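Local coordinates for protein pngf-ii (PDB 4R4X) that is a peptide:N-glycosidase, which releases N-linked glycans from glycoproteins, at residues E5-N10 / Q20-S25; K93-N98 / T149-I154; W114-L119 / L132-K137. All coordinates share one frame; numbering follows the deposited sequence.

Contact 1: E5-N10 / Q20-S25; sequences EITYQN and QNHIIS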
loop_
_atom_site.group_PDB
_atom_site.type_symbol
_atom_site.label_atom_id
_atom_site.label_comp_id
_atom_site.label_asym_id
_atom_site.label_seq_id
_atom_site.Cartn_x
_atom_site.Cartn_y
_atom_site.Cartn_z
ATOM N N GLU A 5 -14.163 -27.744 -31.373
ATOM C CA GLU A 5 -13.737 -26.422 -30.967
ATOM C C GLU A 5 -14.859 -25.462 -31.258
ATOM O O GLU A 5 -15.283 -25.352 -32.407
ATOM C CB GLU A 5 -12.504 -26.029 -31.765
ATOM C CG GLU A 5 -12.041 -24.601 -31.572
ATOM C CD GLU A 5 -10.544 -24.457 -31.841
ATOM O OE1 GLU A 5 -9.886 -25.491 -32.134
ATOM O OE2 GLU A 5 -10.028 -23.329 -31.760
ATOM N N ILE A 6 -15.359 -24.791 -30.227
ATOM C CA ILE A 6 -16.428 -23.820 -30.378
ATOM C C ILE A 6 -15.933 -22.425 -30.068
ATOM O O ILE A 6 -15.308 -22.191 -29.019
ATOM C CB ILE A 6 -17.617 -24.140 -29.444
ATOM C CG1 ILE A 6 -18.091 -25.590 -29.658
ATOM C CG2 ILE A 6 -18.747 -23.140 -29.697
ATOM C CD1 ILE A 6 -17.397 -26.615 -28.783
ATOM N N THR A 7 -16.196 -21.503 -30.986
ATOM C CA THR A 7 -15.740 -20.151 -30.889
ATOM C C THR A 7 -16.919 -19.240 -30.698
ATOM O O THR A 7 -17.926 -19.394 -31.369
ATOM C CB THR A 7 -15.003 -19.734 -32.176
ATOM O OG1 THR A 7 -13.956 -20.685 -32.422
ATOM C CG2 THR A 7 -14.441 -18.315 -32.030
ATOM N N TYR A 8 -16.793 -18.305 -29.767
ATOM C CA TYR A 8 -17.926 -17.486 -29.340
ATOM C C TYR A 8 -17.716 -16.014 -29.619
ATOM O O TYR A 8 -16.580 -15.539 -29.752
ATOM C CB TYR A 8 -18.177 -17.644 -27.838
ATOM C CG TYR A 8 -18.591 -19.033 -27.410
ATOM C CD1 TYR A 8 -17.646 -19.972 -27.052
ATOM C CD2 TYR A 8 -19.931 -19.398 -27.350
ATOM C CE1 TYR A 8 -18.011 -21.251 -26.648
ATOM C CE2 TYR A 8 -20.312 -20.677 -26.958
ATOM C CZ TYR A 8 -19.357 -21.599 -26.600
ATOM O OH TYR A 8 -19.713 -22.874 -26.202
ATOM N N GLN A 9 -18.828 -15.298 -29.643
ATOM C CA GLN A 9 -18.851 -13.860 -29.912
ATOM C C GLN A 9 -19.733 -13.127 -28.904
ATOM O O GLN A 9 -20.897 -13.502 -28.710
ATOM C CB GLN A 9 -19.377 -13.622 -31.328
ATOM C CG GLN A 9 -19.406 -12.168 -31.752
ATOM C CD GLN A 9 -19.925 -12.000 -33.170
ATOM O OE1 GLN A 9 -19.154 -11.721 -34.088
ATOM N NE2 GLN A 9 -21.216 -12.194 -33.357
ATOM N N ASN A 10 -19.182 -12.079 -28.289
ATOM C CA ASN A 10 -19.879 -11.229 -27.315
ATOM C C ASN A 10 -20.571 -10.032 -27.957
ATOM O O ASN A 10 -20.014 -9.402 -28.850
ATOM C CB ASN A 10 -18.902 -10.702 -26.261
ATOM C CG ASN A 10 -18.427 -11.796 -25.321
ATOM O OD1 ASN A 10 -18.550 -11.689 -24.103
ATOM N ND2 ASN A 10 -17.942 -12.872 -25.887
ATOM N N GLN A 20 -12.464 -7.950 -30.346
ATOM C CA GLN A 20 -12.568 -8.644 -29.071
ATOM C C GLN A 20 -11.705 -9.914 -29.055
ATOM O O GLN A 20 -11.293 -10.431 -30.089
ATOM C CB GLN A 20 -14.039 -8.970 -28.764
ATOM C CG GLN A 20 -14.740 -9.755 -29.870
ATOM C CD GLN A 20 -16.181 -10.118 -29.534
ATOM O OE1 GLN A 20 -17.107 -9.329 -29.740
ATOM N NE2 GLN A 20 -16.372 -11.328 -29.038
ATOM N N ASN A 21 -11.446 -10.405 -27.851
ATOM C CA ASN A 21 -10.700 -11.636 -27.623
ATOM C C ASN A 21 -11.722 -12.771 -27.477
ATOM O O ASN A 21 -12.323 -12.911 -26.424
ATOM C CB ASN A 21 -9.888 -11.470 -26.338
ATOM C CG ASN A 21 -9.082 -12.694 -25.968
ATOM O OD1 ASN A 21 -8.912 -13.637 -26.755
ATOM N ND2 ASN A 21 -8.533 -12.662 -24.758
ATOM N N HIS A 22 -11.932 -13.552 -28.531
ATOM C CA HIS A 22 -13.045 -14.518 -28.547
ATOM C C HIS A 22 -12.818 -15.674 -27.574
ATOM O O HIS A 22 -11.743 -16.240 -27.502
ATOM C CB HIS A 22 -13.266 -15.082 -29.938
ATOM C CG HIS A 22 -13.595 -14.047 -30.968
ATOM N ND1 HIS A 22 -14.869 -13.564 -31.151
ATOM C CD2 HIS A 22 -12.813 -13.396 -31.864
ATOM C CE1 HIS A 22 -14.864 -12.673 -32.126
ATOM N NE2 HIS A 22 -13.627 -12.549 -32.572
ATOM N N ILE A 23 -13.863 -16.014 -26.838
ATOM C CA ILE A 23 -13.845 -17.177 -25.969
ATOM C C ILE A 23 -13.872 -18.446 -26.822
ATOM O O ILE A 23 -14.515 -18.494 -27.877
ATOM C CB ILE A 23 -15.012 -17.112 -24.950
ATOM C CG1 ILE A 23 -14.803 -15.937 -23.984
ATOM C CG2 ILE A 23 -15.120 -18.412 -24.161
ATOM C CD1 ILE A 23 -16.080 -15.366 -23.385
ATOM N N ILE A 24 -13.132 -19.459 -26.386
ATOM C CA ILE A 24 -13.061 -20.737 -27.087
ATOM C C ILE A 24 -13.257 -21.892 -26.107
ATOM O O ILE A 24 -12.628 -21.930 -25.057
ATOM C CB ILE A 24 -11.706 -20.914 -27.814
ATOM C CG1 ILE A 24 -11.439 -19.719 -28.742
ATOM C CG2 ILE A 24 -11.670 -22.251 -28.567
ATOM C CD1 ILE A 24 -10.084 -19.729 -29.435
ATOM N N SER A 25 -14.103 -22.852 -26.479
ATOM C CA SER A 25 -14.243 -24.099 -25.730
ATOM C C SER A 25 -13.738 -25.209 -26.628
ATOM O O SER A 25 -14.108 -25.266 -27.818
ATOM C CB SER A 25 -15.703 -24.341 -25.339
ATOM O OG SER A 25 -15.918 -25.619 -24.722
HETATM O O HOH W 1 -16.257 -14.298 -26.942
#

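Contact 2: K93-N98 / T149-I154; sequences KILGYN and TSVKKI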
loop_
_atom_site.group_PDB
_atom_site.type_symbol
_atom_site.label_atom_id
_atom_site.label_comp_id
_atom_site.label_asym_id
_atom_site.label_seq_id
_atom_site.Cartn_x
_atom_site.Cartn_y
_atom_site.Cartn_z
ATOM N N LYS A 93 -32.789 -23.573 -32.999
ATOM C CA LYS A 93 -31.503 -24.008 -33.510
ATOM C C LYS A 93 -30.473 -22.895 -33.459
ATOM O O LYS A 93 -30.795 -21.715 -33.669
ATOM C CB LYS A 93 -31.652 -24.500 -34.952
ATOM C CG LYS A 93 -32.277 -25.856 -35.098
ATOM C CD LYS A 93 -32.472 -26.124 -36.575
ATOM C CE LYS A 93 -32.859 -27.548 -36.887
ATOM N NZ LYS A 93 -31.628 -28.365 -37.101
ATOM N N ILE A 94 -29.225 -23.281 -33.170
ATOM C CA ILE A 94 -28.080 -22.397 -33.295
ATOM C C ILE A 94 -27.027 -23.155 -34.101
ATOM O O ILE A 94 -26.675 -24.295 -33.762
ATOM C CB ILE A 94 -27.524 -21.979 -31.918
ATOM C CG1 ILE A 94 -28.565 -21.105 -31.201
ATOM C CG2 ILE A 94 -26.182 -21.249 -32.058
ATOM C CD1 ILE A 94 -28.211 -20.739 -29.779
ATOM N N LEU A 95 -26.565 -22.525 -35.183
ATOM C CA LEU A 95 -25.596 -23.130 -36.096
ATOM C C LEU A 95 -25.983 -24.512 -36.552
ATOM O O LEU A 95 -25.126 -25.387 -36.735
ATOM C CB LEU A 95 -24.224 -23.180 -35.427
ATOM C CG LEU A 95 -23.704 -21.811 -34.992
ATOM C CD1 LEU A 95 -22.369 -22.005 -34.301
ATOM C CD2 LEU A 95 -23.579 -20.801 -36.142
ATOM N N GLY A 96 -27.284 -24.724 -36.722
ATOM C CA GLY A 96 -27.783 -25.995 -37.193
ATOM C C GLY A 96 -28.000 -27.059 -36.131
ATOM O O GLY A 96 -28.421 -28.164 -36.472
ATOM N N TYR A 97 -27.715 -26.732 -34.864
ATOM C CA TYR A 97 -27.888 -27.653 -33.724
ATOM C C TYR A 97 -29.162 -27.366 -32.929
ATOM O O TYR A 97 -29.466 -26.213 -32.626
ATOM C CB TYR A 97 -26.663 -27.567 -32.789
ATOM C CG TYR A 97 -25.376 -27.947 -33.487
ATOM C CD1 TYR A 97 -25.124 -29.272 -33.832
ATOM C CD2 TYR A 97 -24.448 -26.987 -33.861
ATOM C CE1 TYR A 97 -23.970 -29.639 -34.486
ATOM C CE2 TYR A 97 -23.285 -27.352 -34.535
ATOM C CZ TYR A 97 -23.064 -28.681 -34.845
ATOM O OH TYR A 97 -21.930 -29.058 -35.510
ATOM N N ASN A 98 -29.896 -28.414 -32.554
ATOM C CA ASN A 98 -31.087 -28.233 -31.730
ATOM C C ASN A 98 -30.715 -27.781 -30.324
ATOM O O ASN A 98 -29.836 -28.381 -29.709
ATOM C CB ASN A 98 -31.863 -29.525 -31.646
ATOM C CG ASN A 98 -32.435 -29.933 -32.985
ATOM O OD1 ASN A 98 -33.061 -29.145 -33.672
ATOM N ND2 ASN A 98 -32.177 -31.158 -33.377
ATOM N N THR A 149 -20.226 -18.811 -32.905
ATOM C CA THR A 149 -20.162 -18.454 -34.327
ATOM C C THR A 149 -19.649 -19.623 -35.178
ATOM O O THR A 149 -19.875 -19.654 -36.376
ATOM C CB THR A 149 -19.233 -17.247 -34.546
ATOM O OG1 THR A 149 -18.042 -17.441 -33.801
ATOM C CG2 THR A 149 -19.888 -15.982 -34.067
ATOM N N SER A 150 -18.961 -20.587 -34.569
ATOM C CA SER A 150 -18.568 -21.795 -35.284
ATOM C C SER A 150 -18.373 -22.948 -34.328
ATOM O O SER A 150 -17.983 -22.738 -33.182
ATOM C CB SER A 150 -17.286 -21.573 -36.103
ATOM O OG SER A 150 -16.240 -21.131 -35.275
ATOM N N VAL A 151 -18.669 -24.143 -34.818
ATOM C CA VAL A 151 -18.416 -25.395 -34.143
ATOM C C VAL A 151 -17.679 -26.268 -35.164
ATOM O O VAL A 151 -18.254 -26.607 -36.197
ATOM C CB VAL A 151 -19.729 -26.087 -33.702
ATOM C CG1 VAL A 151 -19.439 -27.437 -33.063
ATOM C CG2 VAL A 151 -20.503 -25.184 -32.747
ATOM N N LYS A 152 -16.419 -26.611 -34.888
ATOM C CA LYS A 152 -15.599 -27.398 -35.824
ATOM C C LYS A 152 -14.998 -28.619 -35.156
ATOM O O LYS A 152 -14.601 -28.552 -33.993
ATOM C CB LYS A 152 -14.423 -26.589 -36.365
ATOM C CG LYS A 152 -14.646 -25.121 -36.642
ATOM C CD LYS A 152 -13.295 -24.520 -37.035
ATOM C CE LYS A 152 -13.313 -22.994 -37.103
ATOM N NZ LYS A 152 -13.867 -22.519 -38.401
ATOM N N LYS A 153 -14.899 -29.711 -35.916
ATOM C CA LYS A 153 -14.191 -30.914 -35.506
ATOM C C LYS A 153 -12.683 -30.704 -35.565
ATOM O O LYS A 153 -12.189 -30.118 -36.518
ATOM C CB LYS A 153 -14.533 -32.075 -36.452
ATOM C CG LYS A 153 -15.967 -32.544 -36.347
ATOM C CD LYS A 153 -16.249 -33.762 -37.216
ATOM C CE LYS A 153 -17.748 -33.894 -37.425
ATOM N NZ LYS A 153 -18.143 -35.237 -37.911
ATOM N N ILE A 154 -11.957 -31.214 -34.568
ATOM C CA ILE A 154 -10.496 -31.184 -34.598
ATOM C C ILE A 154 -9.925 -32.514 -34.155
ATOM O O ILE A 154 -10.625 -33.330 -33.550
ATOM C CB ILE A 154 -9.902 -30.027 -33.756
ATOM C CG1 ILE A 154 -10.239 -30.180 -32.271
ATOM C CG2 ILE A 154 -10.417 -28.688 -34.269
ATOM C CD1 ILE A 154 -9.565 -29.160 -31.372
HETATM O O HOH W 2 -20.653 -27.417 -37.002
#

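Contact 3: W114-L119 / L132-K137; sequences WYTNDL and LGLVLK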
loop_
_atom_site.group_PDB
_atom_site.type_symbol
_atom_site.label_atom_id
_atom_site.label_comp_id
_atom_site.label_asym_id
_atom_site.label_seq_id
_atom_site.Cartn_x
_atom_site.Cartn_y
_atom_site.Cartn_z
ATOM N N TRP A 114 -28.774 -21.500 -23.575
ATOM C CA TRP A 114 -29.268 -22.329 -24.653
ATOM C C TRP A 114 -28.223 -23.387 -24.965
ATOM O O TRP A 114 -27.080 -23.042 -25.245
ATOM C CB TRP A 114 -29.466 -21.494 -25.887
ATOM C CG TRP A 114 -30.549 -20.534 -25.832
ATOM C CD1 TRP A 114 -30.498 -19.268 -25.368
ATOM C CD2 TRP A 114 -31.873 -20.733 -26.331
ATOM N NE1 TRP A 114 -31.721 -18.646 -25.537
ATOM C CE2 TRP A 114 -32.581 -19.534 -26.129
ATOM C CE3 TRP A 114 -32.523 -21.804 -26.934
ATOM C CZ2 TRP A 114 -33.912 -19.373 -26.513
ATOM C CZ3 TRP A 114 -33.876 -21.651 -27.310
ATOM C CH2 TRP A 114 -34.544 -20.438 -27.089
ATOM N N TYR A 115 -28.619 -24.654 -24.930
ATOM C CA TYR A 115 -27.659 -25.756 -25.034
ATOM C C TYR A 115 -28.162 -26.855 -25.943
ATOM O O TYR A 115 -29.375 -27.088 -26.047
ATOM C CB TYR A 115 -27.354 -26.335 -23.655
ATOM C CG TYR A 115 -28.573 -26.942 -22.950
ATOM C CD1 TYR A 115 -29.433 -26.147 -22.195
ATOM C CD2 TYR A 115 -28.890 -28.301 -23.082
ATOM C CE1 TYR A 115 -30.548 -26.685 -21.566
ATOM C CE2 TYR A 115 -30.002 -28.847 -22.456
ATOM C CZ TYR A 115 -30.826 -28.042 -21.699
ATOM O OH TYR A 115 -31.935 -28.574 -21.070
ATOM N N THR A 116 -27.223 -27.542 -26.589
ATOM C CA THR A 116 -27.534 -28.713 -27.391
ATOM C C THR A 116 -26.941 -29.990 -26.824
ATOM O O THR A 116 -25.863 -29.982 -26.214
ATOM C CB THR A 116 -27.020 -28.580 -28.850
ATOM O OG1 THR A 116 -27.452 -29.711 -29.616
ATOM C CG2 THR A 116 -25.516 -28.511 -28.907
ATOM N N ASN A 117 -27.629 -31.107 -27.068
ATOM C CA ASN A 117 -27.033 -32.409 -26.806
ATOM C C ASN A 117 -26.807 -33.219 -28.064
ATOM O O ASN A 117 -26.487 -34.405 -27.993
ATOM C CB ASN A 117 -27.850 -33.162 -25.774
ATOM C CG ASN A 117 -27.542 -32.679 -24.364
ATOM O OD1 ASN A 117 -26.428 -32.845 -23.875
ATOM N ND2 ASN A 117 -28.491 -32.050 -23.743
ATOM N N ASP A 118 -26.857 -32.539 -29.208
ATOM C CA ASP A 118 -26.724 -33.180 -30.517
ATOM C C ASP A 118 -25.376 -33.898 -30.695
ATOM O O ASP A 118 -25.295 -34.911 -31.393
ATOM C CB ASP A 118 -26.888 -32.146 -31.643
ATOM C CG ASP A 118 -28.360 -31.679 -31.856
ATOM O OD1 ASP A 118 -29.231 -31.914 -30.995
ATOM O OD2 ASP A 118 -28.617 -31.031 -32.899
ATOM N N LEU A 119 -24.320 -33.361 -30.094
ATOM C CA LEU A 119 -22.969 -33.856 -30.329
ATOM C C LEU A 119 -22.431 -34.761 -29.225
ATOM O O LEU A 119 -21.269 -35.165 -29.286
ATOM C CB LEU A 119 -21.997 -32.680 -30.520
ATOM C CG LEU A 119 -22.227 -31.751 -31.700
ATOM C CD1 LEU A 119 -21.344 -30.517 -31.614
ATOM C CD2 LEU A 119 -21.999 -32.459 -33.026
ATOM N N LEU A 132 -25.367 -29.312 -18.480
ATOM C CA LEU A 132 -26.646 -29.485 -19.217
ATOM C C LEU A 132 -26.465 -30.044 -20.620
ATOM O O LEU A 132 -27.340 -30.739 -21.146
ATOM C CB LEU A 132 -27.397 -28.165 -19.350
ATOM C CG LEU A 132 -27.868 -27.476 -18.060
ATOM C CD1 LEU A 132 -28.468 -26.120 -18.404
ATOM C CD2 LEU A 132 -28.862 -28.337 -17.297
ATOM N N GLY A 133 -25.339 -29.696 -21.236
ATOM C CA GLY A 133 -25.080 -30.000 -22.621
ATOM C C GLY A 133 -23.976 -29.081 -23.100
ATOM O O GLY A 133 -23.162 -28.612 -22.298
ATOM N N LEU A 134 -23.927 -28.859 -24.408
ATOM C CA LEU A 134 -23.025 -27.883 -25.011
ATOM C C LEU A 134 -23.759 -26.555 -25.144
ATOM O O LEU A 134 -24.682 -26.421 -25.956
ATOM C CB LEU A 134 -22.524 -28.381 -26.371
ATOM C CG LEU A 134 -21.747 -27.354 -27.191
ATOM C CD1 LEU A 134 -20.491 -26.861 -26.460
ATOM C CD2 LEU A 134 -21.403 -27.980 -28.525
ATOM N N VAL A 135 -23.347 -25.582 -24.341
ATOM C CA VAL A 135 -23.980 -24.277 -24.308
ATOM C C VAL A 135 -23.529 -23.478 -25.512
ATOM O O VAL A 135 -22.340 -23.209 -25.665
ATOM C CB VAL A 135 -23.649 -23.521 -23.004
ATOM C CG1 VAL A 135 -24.218 -22.114 -23.023
ATOM C CG2 VAL A 135 -24.180 -24.287 -21.795
ATOM N N LEU A 136 -24.472 -23.080 -26.353
ATOM C CA LEU A 136 -24.157 -22.312 -27.560
ATOM C C LEU A 136 -24.516 -20.831 -27.484
ATOM O O LEU A 136 -24.115 -20.057 -28.351
ATOM C CB LEU A 136 -24.813 -22.959 -28.784
ATOM C CG LEU A 136 -24.317 -24.367 -29.104
ATOM C CD1 LEU A 136 -25.090 -24.862 -30.321
ATOM C CD2 LEU A 136 -22.805 -24.381 -29.354
ATOM N N LYS A 137 -25.253 -20.433 -26.457
ATOM C CA LYS A 137 -25.603 -19.047 -26.252
ATOM C C LYS A 137 -25.977 -18.806 -24.786
ATOM O O LYS A 137 -26.721 -19.603 -24.189
ATOM C CB LYS A 137 -26.798 -18.678 -27.126
ATOM C CG LYS A 137 -27.280 -17.243 -26.981
ATOM C CD LYS A 137 -28.303 -16.951 -28.075
ATOM C CE LYS A 137 -29.099 -15.700 -27.775
ATOM N NZ LYS A 137 -30.165 -15.534 -28.816
#

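Contact 1: E5-N10 / Q20-S25
Ile6 and Ser25 face each other as a hydrogen-bonded pair in an antiparallel strand pairing, 5-10 against 23-25, within the N-terminal domain. Ile6 N donates to Ser25 O at 2.8 Å. Ser25 N donates back to Ile6 O at 2.9 Å. Thr7 and Ile24 follow as a non-hydrogen-bonded pair. Next, Tyr8 N donates to Ile23 O at 3.0 Å.

Before strand 23-25, Asn21 and His22 are loop, and here a side chain takes over from the backbone. His22 ND1 donates to Tyr8 O at 3.0 Å. The bond is bent, 142° at the hydrogen, and the oxygen lies somewhat out of the imidazole plane. CG of His22 stands beside its own backbone N (chi1 -60°), and the second torsion of the ring (-83°) brings ND1 to Tyr8 O. Beside this bond, Thr7 CG2 rests 4.0 Å from His22 CB. A water that accepts from Ile23 N adds a weak bond to Tyr8 O.

The Tyr8 ring presents its edge to Ile23 O, with CD1 of Tyr8 3.6 Å from that oxygen. Its CE1 touches Ser25 CB. The far end of the ring is held by a hydrogen bond from Tyr8 OH to Val135 O of strand 134-140. Strand 144-154 also pairs with 5-10, for example through a backbone bond between Glu147 and Gln9. The extended Glu5 chain passes Ile24 CG2 and ends in a salt bridge from Glu5 OE2 to Lys40 NZ of helix 37-40.

Contact 2: K93-N98 / T149-I154
A type I' beta turn, Ile94 to Tyr97, closes a hairpin, and its Leu95 and Tyr97 reach over to Val151. The turn joins strands 86-94 and 97-106. Its two ends are tied by a pair of backbone hydrogen bonds, among them Ile94 N to Tyr97 O at 3.0 Å. Leu95 and Gly96 fill the two corners, both with positive phi (50° and 85°).

The branched end of Leu95 meets the other segment. Its CD1 lies 3.7 Å from Ser150 N and 4.0 Å from Val151 CG2. Its CD2 comes to 3.9 Å from Thr149 O. The methyl groups thus cover part of the peptide between Thr149 and Ser150 as well as a valine branch.

That peptide belongs to a classic beta bulge. Thr149 and Ser150 both face Thr7 of strand 3-12, and the chain turns a corner at 149. The hairpin end therefore packs where strand 144-154 bends. Both segments lie in the antiparallel strand pairings of the N-terminal domain, a sequence family of the LolA/LolB clan. No hydrogen bond joins the two segments directly.

Tyr97 and Val151 approach from opposite directions. Tyr97 CE2 is 3.9 Å from Val151 CB. Val151 CG1 is anti to its backbone N (chi1 177°) and reaches the hydroxyl end of the ring, 3.8 Å from Tyr97 OH. CG2, the other branch, lies near both Tyr97 CE2 and Leu95. Leu119 touches both the tyrosine and the valine. The phenol oxygen is also linked to the strand through a water. This water is 2.6 Å from Tyr97 OH and donates to Val151 O at 2.7 Å.

Contact 3: W114-L119 / L132-K137
Trp114 O accepts two N-H groups from the facing strand. Leu136 N donates to Trp114 O at 2.8 Å. Lys137 N makes a weak bond to Trp114 O at 3.4 Å. Trp114 N donates to Lys137 O at 2.9 Å in a nearly straight bond. Further along, Thr116 N gives to Leu134 O at 2.8 Å, and Leu134 N gives to Thr116 O at 2.9 Å. These bonds pair strands 109-116 and 134-140 antiparallel. Leu136 and Lys137 both face Trp114, so the pairing holds a classic beta bulge.

At the end of strand 109-116, side chains add bonds, across the contact from Asn117 and within 114-119 from Thr116. Asn117 ND2 donates to Leu132 O at 3.1 Å, with the oxygen close to the amide plane. Thr116 OG1 accepts from Asp118 N at 2.9 Å, which makes an ST turn. The same OG1 is hydrogen-bonded to Asn98 O. Asp118 OD2 accepts from Asn98 N.

Tyr115 packs on Leu132. Its CG sits between the backbone N and carbonyl carbon (chi1 62°), and the ring stands against the leucine. Leu132 CB makes a CH-pi contact over one ring face, 3.8 Å from the centroid of the Tyr115 ring.

All three contacts lie in the N-terminal domain. Contacts 2 and 3 are nearest, their centres about 10 Å apart, and contact 3 is nested in the loop that contact 2 closes. They also meet where Ile94 CD1 packs 3.6 Å from Lys137 CB. Contact 1 lies about 13 Å from contact 2 and about 15 Å from contact 3, centre to centre. Glu5 N to Lys152 O, 2.8 Å, links contact 1 to contact 2. Ile6 CD1 packs 3.9 Å from Leu134 CD1 of contact 3. The Ser25 side chain in contact 1 is about 12 Å from the zinc ion bound by Glu52 and Asp159.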